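Local coordinates for protein manganese lipoxygenase (PDB 5FX8) that uses a catalytic manganese ion to oxygenate linoleic and alpha-linolenic acids to 11S- and 13R-hydroperoxy fatty acids, at residues 105-110 / 541-546. Residues are numbered along the deposited sequence; the frame is centred on the assembly and turned at random.
Sequences ANQTAT and RAQVGD. With NAG (2-acetamido-2-deoxy-beta-D-glucopyranose), chain F; NAG (2-acetamido-2-deoxy-beta-D-glucopyranose), chain B.
The side-chain oxygen of Q107 takes two N-H groups from the 541-546 loop. The backbone N of A542 donates to OE1 of Q107 at 3.0 Å, nearly straight at the hydrogen (172°) but from well above the carbonyl plane. NE2 of Q543 reaches the same OE1 at 2.9 Å, on a lone pair in the carbonyl plane, though the bond is clearly bent at the hydrogen (134°). The two amide planes stand 73° apart. Q107 leaves the helix with CG anti to the backbone N and bends at chi2, which turns the amide to the loop. Its NE2 bonds to the carbonyls of A537 and S145, so both ends of this buried amide are held. Beside its aliphatic part, NH1 of R541 lies 3.7 Å from CG of Q107 and also donates to the carbonyl of R538.

N106, the residue before Q107, carries an N-linked glycan, its ND2 bonded to C1 of the first sugar. This NAG (chain F) sits against the aliphatic part of Q543, its O5 3.2 Å from CG of Q543, and its O6 donates to OD2 of D546 at 2.8 Å, so the sugar bridges helix and loop.

The contact joins the long helix 86-124 to the loop between helices 526-539 and 558-563. The R541 side chain packs on W100 and A104 of that long helix, about 4 Å from the side chain of the manganese ligand V618, while A105, T108 and A109 meet the second subunit.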
loop_
_atom_site.group_PDB
_atom_site.type_symbol
_atom_site.label_atom_id
_atom_site.label_comp_id
_atom_site.label_asym_id
_atom_site.label_seq_id
_atom_site.Cartn_x
_atom_site.Cartn_y
_atom_site.Cartn_z
ATOM N N ALA A 105 -2.194 -8.021 9.643
ATOM C CA ALA A 105 -3.299 -8.741 10.250
ATOM C C ALA A 105 -4.593 -7.933 10.226
ATOM O O ALA A 105 -5.637 -8.420 9.784
ATOM C CB ALA A 105 -2.913 -9.124 11.674
ATOM N N ASN A 106 -4.559 -6.711 10.734
ATOM C CA ASN A 106 -5.782 -5.928 10.844
ATOM C C ASN A 106 -6.415 -5.687 9.468
ATOM O O ASN A 106 -7.612 -5.932 9.270
ATOM C CB ASN A 106 -5.425 -4.640 11.578
ATOM C CG ASN A 106 -6.588 -3.749 11.856
ATOM O OD1 ASN A 106 -7.687 -3.930 11.370
ATOM N ND2 ASN A 106 -6.326 -2.727 12.641
ATOM N N GLN A 107 -5.625 -5.245 8.495
ATOM C CA GLN A 107 -6.199 -4.953 7.195
ATOM C C GLN A 107 -6.721 -6.220 6.508
ATOM O O GLN A 107 -7.760 -6.183 5.836
ATOM C CB GLN A 107 -5.175 -4.232 6.335
ATOM C CG GLN A 107 -5.636 -3.922 4.918
ATOM C CD GLN A 107 -6.437 -2.636 4.781
ATOM O OE1 GLN A 107 -6.513 -1.836 5.692
ATOM N NE2 GLN A 107 -7.038 -2.443 3.627
ATOM N N THR A 108 -6.043 -7.358 6.686
ATOM C CA THR A 108 -6.506 -8.582 6.039
ATOM C C THR A 108 -7.832 -9.047 6.618
ATOM O O THR A 108 -8.784 -9.333 5.875
ATOM C CB THR A 108 -5.476 -9.684 6.187
ATOM O OG1 THR A 108 -4.204 -9.206 5.787
ATOM C CG2 THR A 108 -5.834 -10.812 5.296
ATOM N N ALA A 109 -7.902 -9.146 7.948
ATOM C CA ALA A 109 -9.143 -9.553 8.588
ATOM C C ALA A 109 -10.274 -8.627 8.194
ATOM O O ALA A 109 -11.370 -9.078 7.854
ATOM C CB ALA A 109 -8.976 -9.582 10.098
ATOM N N THR A 110 -10.007 -7.326 8.187
ATOM C CA THR A 110 -11.050 -6.363 7.881
ATOM C C THR A 110 -11.559 -6.551 6.472
ATOM O O THR A 110 -12.767 -6.559 6.236
ATOM C CB THR A 110 -10.519 -4.953 8.076
ATOM O OG1 THR A 110 -10.076 -4.818 9.417
ATOM C CG2 THR A 110 -11.593 -3.940 7.773
ATOM N N ARG A 541 -3.689 -0.036 3.070
ATOM C CA ARG A 541 -3.333 -0.031 4.485
ATOM C C ARG A 541 -4.033 1.155 5.137
ATOM O O ARG A 541 -3.479 2.248 5.212
ATOM C CB ARG A 541 -1.825 0.048 4.700
ATOM C CG ARG A 541 -1.070 -1.257 4.560
ATOM C CD ARG A 541 -1.401 -2.248 5.668
ATOM N NE ARG A 541 -0.712 -3.521 5.497
ATOM C CZ ARG A 541 -1.061 -4.431 4.596
ATOM N NH1 ARG A 541 -2.072 -4.199 3.794
ATOM N NH2 ARG A 541 -0.391 -5.552 4.473
ATOM N N ALA A 542 -5.221 0.917 5.652
ATOM C CA ALA A 542 -6.042 1.931 6.281
ATOM C C ALA A 542 -5.487 2.447 7.605
ATOM O O ALA A 542 -5.948 3.482 8.077
ATOM C CB ALA A 542 -7.448 1.361 6.483
ATOM N N GLN A 543 -4.524 1.781 8.221
ATOM C CA GLN A 543 -4.064 2.148 9.555
ATOM C C GLN A 543 -2.823 3.034 9.546
ATOM O O GLN A 543 -2.348 3.401 10.621
ATOM C CB GLN A 543 -3.758 0.904 10.401
ATOM C CG GLN A 543 -4.621 -0.327 10.197
ATOM C CD GLN A 543 -4.391 -0.954 8.861
ATOM O OE1 GLN A 543 -3.318 -0.826 8.287
ATOM N NE2 GLN A 543 -5.410 -1.555 8.325
ATOM N N VAL A 544 -2.293 3.361 8.361
ATOM C CA VAL A 544 -1.054 4.115 8.220
ATOM C C VAL A 544 -1.102 5.396 9.044
ATOM O O VAL A 544 -0.153 5.726 9.762
ATOM C CB VAL A 544 -0.798 4.400 6.730
ATOM C CG1 VAL A 544 0.291 5.339 6.555
ATOM C CG2 VAL A 544 -0.353 3.197 6.093
ATOM N N GLY A 545 -2.217 6.115 8.974
ATOM C CA GLY A 545 -2.456 7.294 9.771
ATOM C C GLY A 545 -2.241 7.160 11.259
ATOM O O GLY A 545 -1.431 7.900 11.819
ATOM N N ASP A 546 -2.965 6.251 11.921
ATOM C CA ASP A 546 -2.837 6.090 13.364
ATOM C C ASP A 546 -1.485 5.522 13.765
ATOM O O ASP A 546 -1.029 5.759 14.887
ATOM C CB ASP A 546 -3.941 5.195 13.899
ATOM C CG ASP A 546 -5.315 5.612 13.420
ATOM O OD1 ASP A 546 -5.825 6.650 13.903
ATOM O OD2 ASP A 546 -5.892 4.893 12.577
HETATM C C1 NAG F . -7.322 -1.754 12.976
HETATM C C2 NAG F . -7.285 -1.498 14.474
HETATM C C3 NAG F . -8.254 -0.391 14.844
HETATM C C4 NAG F . -7.954 0.854 14.022
HETATM C C5 NAG F . -7.964 0.519 12.535
HETATM C C6 NAG F . -7.532 1.680 11.675
HETATM C C7 NAG F . -6.695 -3.366 15.939
HETATM C C8 NAG F . -7.176 -4.621 16.600
HETATM N N2 NAG F . -7.595 -2.713 15.203
HETATM O O3 NAG F . -8.118 -0.127 16.236
HETATM O O4 NAG F . -8.911 1.872 14.278
HETATM O O5 NAG F . -7.039 -0.545 12.271
HETATM O O6 NAG F . -6.254 2.159 12.074
HETATM O O7 NAG F . -5.548 -2.962 16.068
HETATM C C1 NAG B . -8.228 3.006 14.864
HETATM C C2 NAG B . -9.201 4.186 14.846
HETATM C C3 NAG B . -8.602 5.395 15.546
HETATM C C4 NAG B . -8.075 5.031 16.926
HETATM C C5 NAG B . -7.124 3.844 16.818
HETATM C C6 NAG B . -6.650 3.352 18.159
HETATM C C7 NAG B . -10.651 4.128 12.867
HETATM C C8 NAG B . -10.823 4.598 11.458
HETATM N N2 NAG B . -9.540 4.533 13.479
HETATM O O3 NAG B . -9.623 6.381 15.646
HETATM O O4 NAG B . -7.411 6.153 17.500
HETATM O O5 NAG B . -7.808 2.745 16.203
HETATM O O6 NAG B . -7.166 4.177 19.191
HETATM O O7 NAG B . -11.478 3.419 13.425
#